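Local coordinates for hypothetical protein VPA1032 (Vibrio parahaemolyticus, PDB 1ZBP) that is of unknown function but belongs to the ImpE family, and so may be an accessory protein of type VI secretion, at residues 82-87 with 163-168; 92-97 with 153-158. All coordinates share one frame; numbering follows the deposited sequence.

Contact 1 of 2, residues 82-87 with 163-168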
loop_
_atom_site.group_PDB
_atom_site.type_symbol
_atom_site.label_atom_id
_atom_site.label_comp_id
_atom_site.label_asym_id
_atom_site.label_seq_id
_atom_site.Cartn_x
_atom_site.Cartn_y
_atom_site.Cartn_z
ATOM N N LYS A 82 -2.738 -1.038 -8.749
ATOM C CA LYS A 82 -3.978 -0.403 -9.167
ATOM C C LYS A 82 -4.611 -1.288 -10.230
ATOM O O LYS A 82 -5.833 -1.368 -10.338
ATOM C CB LYS A 82 -3.721 0.994 -9.732
ATOM C CG LYS A 82 -4.988 1.813 -9.894
ATOM C CD LYS A 82 -4.689 3.273 -10.214
ATOM C CE LYS A 82 -4.589 3.516 -11.706
ATOM N NZ LYS A 82 -4.399 4.967 -11.986
ATOM N N ASP A 83 -3.779 -1.974 -11.008
ATOM C CA ASP A 83 -4.316 -2.854 -12.034
ATOM C C ASP A 83 -4.802 -4.168 -11.442
ATOM O O ASP A 83 -5.826 -4.709 -11.867
ATOM C CB ASP A 83 -3.281 -3.108 -13.132
ATOM C CG ASP A 83 -2.962 -1.852 -13.922
ATOM O OD1 ASP A 83 -3.899 -1.067 -14.170
ATOM O OD2 ASP A 83 -1.790 -1.658 -14.304
ATOM N N PHE A 84 -4.081 -4.679 -10.453
ATOM C CA PHE A 84 -4.487 -5.922 -9.825
ATOM C C PHE A 84 -5.913 -5.827 -9.284
ATOM O O PHE A 84 -6.592 -6.840 -9.113
ATOM C CB PHE A 84 -3.517 -6.293 -8.704
ATOM C CG PHE A 84 -3.956 -7.473 -7.904
ATOM C CD1 PHE A 84 -4.653 -7.296 -6.716
ATOM C CD2 PHE A 84 -3.724 -8.762 -8.365
ATOM C CE1 PHE A 84 -5.114 -8.387 -6.000
ATOM C CE2 PHE A 84 -4.180 -9.861 -7.656
ATOM C CZ PHE A 84 -4.878 -9.677 -6.470
ATOM N N ALA A 85 -6.373 -4.609 -9.026
ATOM C CA ALA A 85 -7.727 -4.407 -8.517
ATOM C C ALA A 85 -8.766 -4.929 -9.526
ATOM O O ALA A 85 -9.967 -4.737 -9.340
ATOM C CB ALA A 85 -7.961 -2.918 -8.230
ATOM N N GLN A 86 -8.277 -5.587 -10.581
ATOM C CA GLN A 86 -9.098 -6.185 -11.631
ATOM C C GLN A 86 -8.370 -7.365 -12.306
ATOM O O GLN A 86 -8.811 -8.511 -12.201
ATOM C CB GLN A 86 -9.484 -5.138 -12.681
ATOM C CG GLN A 86 -10.436 -4.051 -12.165
ATOM C CD GLN A 86 -9.741 -2.716 -11.908
ATOM O OE1 GLN A 86 -8.587 -2.682 -11.481
ATOM N NE2 GLN A 86 -10.454 -1.608 -12.145
ATOM N N GLY A 87 -7.254 -7.090 -12.984
ATOM C CA GLY A 87 -6.506 -8.145 -13.661
ATOM C C GLY A 87 -5.264 -8.638 -12.932
ATOM O O GLY A 87 -4.801 -8.006 -11.988
ATOM N N GLY A 163 10.525 -3.255 -8.326
ATOM C CA GLY A 163 9.334 -2.621 -8.866
ATOM C C GLY A 163 8.181 -3.581 -9.051
ATOM O O GLY A 163 7.331 -3.379 -9.912
ATOM N N ASN A 164 8.165 -4.638 -8.249
ATOM C CA ASN A 164 7.099 -5.635 -8.284
ATOM C C ASN A 164 6.160 -5.466 -7.082
ATOM O O ASN A 164 6.599 -5.167 -5.965
ATOM C CB ASN A 164 7.686 -7.043 -8.255
ATOM C CG ASN A 164 8.342 -7.435 -9.570
ATOM O OD1 ASN A 164 9.495 -7.863 -9.591
ATOM N ND2 ASN A 164 7.602 -7.301 -10.675
ATOM N N TYR A 165 4.866 -5.652 -7.332
ATOM C CA TYR A 165 3.811 -5.569 -6.319
ATOM C C TYR A 165 3.611 -6.957 -5.705
ATOM O O TYR A 165 3.270 -7.917 -6.411
ATOM C CB TYR A 165 2.516 -5.087 -6.981
ATOM C CG TYR A 165 1.253 -5.259 -6.159
ATOM C CD1 TYR A 165 1.171 -4.786 -4.842
ATOM C CD2 TYR A 165 0.123 -5.879 -6.706
ATOM C CE1 TYR A 165 -0.011 -4.928 -4.090
ATOM C CE2 TYR A 165 -1.050 -6.029 -5.966
ATOM C CZ TYR A 165 -1.112 -5.554 -4.663
ATOM O OH TYR A 165 -2.270 -5.723 -3.936
ATOM N N PHE A 166 3.838 -7.065 -4.398
ATOM C CA PHE A 166 3.688 -8.338 -3.683
ATOM C C PHE A 166 2.515 -8.376 -2.698
ATOM O O PHE A 166 2.216 -7.389 -2.033
ATOM C CB PHE A 166 4.962 -8.673 -2.894
ATOM C CG PHE A 166 6.060 -9.283 -3.719
ATOM C CD1 PHE A 166 6.801 -8.508 -4.616
ATOM C CD2 PHE A 166 6.385 -10.637 -3.567
ATOM C CE1 PHE A 166 7.858 -9.074 -5.349
ATOM C CE2 PHE A 166 7.431 -11.216 -4.286
ATOM C CZ PHE A 166 8.179 -10.432 -5.186
ATOM N N LEU A 167 1.869 -9.536 -2.621
ATOM C CA LEU A 167 0.769 -9.794 -1.704
ATOM C C LEU A 167 1.289 -10.931 -0.844
ATOM O O LEU A 167 1.457 -12.063 -1.316
ATOM C CB LEU A 167 -0.491 -10.218 -2.451
ATOM C CG LEU A 167 -1.455 -9.064 -2.755
ATOM C CD1 LEU A 167 -2.596 -9.560 -3.637
ATOM C CD2 LEU A 167 -2.003 -8.490 -1.449
ATOM N N VAL A 168 1.560 -10.621 0.419
ATOM C CA VAL A 168 2.134 -11.596 1.319
ATOM C C VAL A 168 1.258 -11.881 2.524
ATOM O O VAL A 168 0.848 -10.969 3.248
ATOM C CB VAL A 168 3.521 -11.118 1.789
ATOM C CG1 VAL A 168 4.093 -12.075 2.800
ATOM C CG2 VAL A 168 4.442 -10.990 0.574
#
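The rings of Phe84 and Tyr165 meet in an offset edge-to-face pair, the edge of Tyr165 turned toward the face of Phe84, with centroids 5.8 Å apart and planes at 62°. Tyr165 presents its CE2 corner: this atom lies 3.7 Å from Phe84 CB and 3.8 Å from Phe84 CG, so the approach is displaced toward the root of the phenylalanine, and Phe84 CG in turn lies in the plane of the tyrosine ring, at its edge. The far end of Phe84 is taken up by Leu167, whose CD1 reaches in from the opposite direction and sits 3.6 Å from both Phe84 CE1 and Phe84 CZ. Tyr165 and Leu167 are two residues apart on strand 165-169 and point to the same side of it, which is why one phenylalanine can touch both. Phe84, the last helical residue of helix 65-84, sends its ring out with CG anti to the backbone N (chi1 173°), toward the strand, while the backbone behind it turns away, with Gly87 N bonded to Asp83 O at 3.0 Å. Phe84 also packs on Val105 and Asn108 of helix 98-113, so it lies where two helices meet the sheet. Phenylalanine suits this buried place because it needs no polar partner. Tyrosine adds a hydroxyl that can reach past the apolar contact, and its OH is hydrogen-bonded to Glu157 OE1 on the adjacent strand. Between the two segments themselves the contact is apolar and aromatic, but the same carboxylate oxygen is salt-bridged to Arg81 of helix 65-84, a polar link to that helix. The hydrogen bond probably restrains where the phenol end lies; the turn of the ring is left to packing against Phe84 and its other neighbours.

Contact 2 of 2, residues 92-97 with 153-158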
loop_
_atom_site.group_PDB
_atom_site.type_symbol
_atom_site.label_atom_id
_atom_site.label_comp_id
_atom_site.label_asym_id
_atom_site.label_seq_id
_atom_site.Cartn_x
_atom_site.Cartn_y
_atom_site.Cartn_z
ATOM N N LYS A 92 2.037 -12.823 -5.647
ATOM C CA LYS A 92 1.728 -13.187 -4.277
ATOM C C LYS A 92 2.393 -14.466 -3.801
ATOM O O LYS A 92 2.241 -15.526 -4.402
ATOM C CB LYS A 92 0.226 -13.302 -4.090
ATOM C CG LYS A 92 -0.444 -14.126 -5.135
ATOM C CD LYS A 92 -1.911 -14.113 -4.875
ATOM C CE LYS A 92 -2.209 -14.714 -3.514
ATOM N NZ LYS A 92 -3.678 -14.719 -3.241
ATOM N N VAL A 93 3.117 -14.338 -2.694
ATOM C CA VAL A 93 3.845 -15.434 -2.073
ATOM C C VAL A 93 2.941 -16.101 -1.057
ATOM O O VAL A 93 3.363 -16.381 0.068
ATOM C CB VAL A 93 5.096 -14.914 -1.328
ATOM C CG1 VAL A 93 6.010 -16.074 -0.962
ATOM C CG2 VAL A 93 5.820 -13.901 -2.193
ATOM N N LEU A 94 1.692 -16.344 -1.440
ATOM C CA LEU A 94 0.750 -16.972 -0.523
ATOM C C LEU A 94 1.238 -18.376 -0.155
ATOM O O LEU A 94 1.093 -18.819 0.994
ATOM C CB LEU A 94 -0.646 -17.037 -1.154
ATOM C CG LEU A 94 -1.107 -18.389 -1.704
ATOM C CD1 LEU A 94 -1.702 -19.215 -0.560
ATOM C CD2 LEU A 94 -2.134 -18.174 -2.804
ATOM N N GLY A 95 1.816 -19.074 -1.127
ATOM C CA GLY A 95 2.315 -20.404 -0.846
ATOM C C GLY A 95 2.033 -21.383 -1.956
ATOM O O GLY A 95 2.039 -21.021 -3.133
ATOM N N GLU A 96 1.785 -22.631 -1.580
ATOM C CA GLU A 96 1.511 -23.666 -2.557
ATOM C C GLU A 96 0.050 -23.658 -3.001
ATOM O O GLU A 96 -0.286 -24.204 -4.057
ATOM C CB GLU A 96 1.886 -25.042 -1.990
ATOM C CG GLU A 96 3.147 -25.648 -2.618
ATOM C CD GLU A 96 4.446 -25.023 -2.110
ATOM O OE1 GLU A 96 4.470 -23.797 -1.851
ATOM O OE2 GLU A 96 5.450 -25.765 -1.986
ATOM N N ASN A 97 -0.815 -23.029 -2.210
ATOM C CA ASN A 97 -2.235 -22.982 -2.546
ATOM C C ASN A 97 -2.476 -22.076 -3.742
ATOM O O ASN A 97 -3.092 -21.020 -3.613
ATOM C CB ASN A 97 -3.053 -22.476 -1.360
ATOM C CG ASN A 97 -4.538 -22.742 -1.526
ATOM O OD1 ASN A 97 -5.096 -22.571 -2.613
ATOM N ND2 ASN A 97 -5.189 -23.155 -0.447
ATOM N N GLY A 153 -7.718 -8.811 3.613
ATOM C CA GLY A 153 -7.861 -9.884 4.589
ATOM C C GLY A 153 -6.627 -10.232 5.401
ATOM O O GLY A 153 -6.171 -9.441 6.220
ATOM N N GLY A 154 -6.079 -11.422 5.188
ATOM C CA GLY A 154 -4.895 -11.802 5.934
ATOM C C GLY A 154 -3.632 -11.530 5.144
ATOM O O GLY A 154 -2.645 -12.252 5.289
ATOM N N TYR A 155 -3.651 -10.499 4.303
ATOM C CA TYR A 155 -2.487 -10.169 3.473
ATOM C C TYR A 155 -1.950 -8.757 3.691
ATOM O O TYR A 155 -2.687 -7.860 4.076
ATOM C CB TYR A 155 -2.840 -10.286 1.984
ATOM C CG TYR A 155 -3.011 -11.693 1.481
ATOM C CD1 TYR A 155 -1.977 -12.339 0.810
ATOM C CD2 TYR A 155 -4.208 -12.392 1.683
ATOM C CE1 TYR A 155 -2.125 -13.636 0.353
ATOM C CE2 TYR A 155 -4.360 -13.693 1.227
ATOM C CZ TYR A 155 -3.316 -14.310 0.563
ATOM O OH TYR A 155 -3.455 -15.617 0.126
ATOM N N ILE A 156 -0.654 -8.573 3.469
ATOM C CA ILE A 156 -0.078 -7.245 3.549
ATOM C C ILE A 156 0.425 -7.009 2.137
ATOM O O ILE A 156 0.580 -7.962 1.346
ATOM C CB ILE A 156 1.117 -7.118 4.530
ATOM C CG1 ILE A 156 2.183 -8.164 4.208
ATOM C CG2 ILE A 156 0.632 -7.184 5.965
ATOM C CD1 ILE A 156 3.533 -7.828 4.802
ATOM N N GLU A 157 0.660 -5.744 1.812
ATOM C CA GLU A 157 1.129 -5.380 0.479
ATOM C C GLU A 157 2.567 -4.846 0.542
ATOM O O GLU A 157 2.978 -4.205 1.513
ATOM C CB GLU A 157 0.215 -4.312 -0.118
ATOM C CG GLU A 157 -1.277 -4.672 -0.123
ATOM C CD GLU A 157 -2.130 -3.635 -0.866
ATOM O OE1 GLU A 157 -2.524 -3.875 -2.022
ATOM O OE2 GLU A 157 -2.425 -2.570 -0.295
ATOM N N LEU A 158 3.345 -5.124 -0.490
ATOM C CA LEU A 158 4.718 -4.658 -0.518
ATOM C C LEU A 158 5.063 -4.255 -1.920
ATOM O O LEU A 158 4.580 -4.847 -2.871
ATOM C CB LEU A 158 5.682 -5.763 -0.058
ATOM C CG LEU A 158 5.631 -6.225 1.408
ATOM C CD1 LEU A 158 6.381 -7.544 1.565
ATOM C CD2 LEU A 158 6.237 -5.147 2.312
#
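A lysine and a leucine two residues apart in 92-97 converge on one tyrosine hydroxyl: Tyr155 OH lies 3.5 Å from Lys92 NZ, a weak hydrogen bond with the ammonium as donor, and 3.4 Å from Leu94 CB. The setting is a small three-stranded mixed sheet in which strand 165-169 runs between strands 91-92 and 155-159, so the contact spans the middle strand, and both Lys92 and Tyr155 also pack on Leu167 there. Lys92 reaches across because its CG stands between the backbone N and the carbonyl carbon (chi1 49°) and its chain bends at chi3 (-61°). This brings CE to 4.0 Å from Tyr155 CE1 before the amine arrives obliquely to the ring. Leu94 approaches differently, with CB at the ring edge near its plane, 4.0 Å from Tyr155 CE1. An inverse gamma turn centred on Val93, with a weak bond from Leu94 N to Lys92 O, folds the chain so that residues two apart can meet the same phenol. Lysine has a long apolar shaft with a charged tip, and tyrosine brings a long aromatic body with an acceptor oxygen at its end. Leucine offers an apolar wall that also packs on Thr101 and Pro169; CB makes the close approach, its branches lying a little farther from the hydroxyl. The positive charge beside the hydroxyl would be expected to polarise it. Leu100 of helix 98-113 packs on Tyr155, and Thr101 on Lys92. That helix starts right after Asn97, its N-cap, whose OD1 accepts a hydrogen bond from Leu100 N.

Overall arrangement
The two contacts lie 11 Å apart, centre to centre, and share the small mixed sheet, whose strands 155-159 and 165-169 are antiparallel neighbours. Along the chain the order is 82-87, 92-97, 153-158 and 163-168, so both segments of contact 2 fall between those of contact 1. They touch directly: Phe166 N lies 2.8 Å from Leu158 O, a probable hydrogen bond between the strands, and Leu167 O packs on Lys92 CB. Contact 1 ties the end of helix 65-84 to the sheet, and contact 2 does the same for the segment leading into helix 98-113. Together they join the N-terminal helical part to strands of the ImpE-like part of the chain.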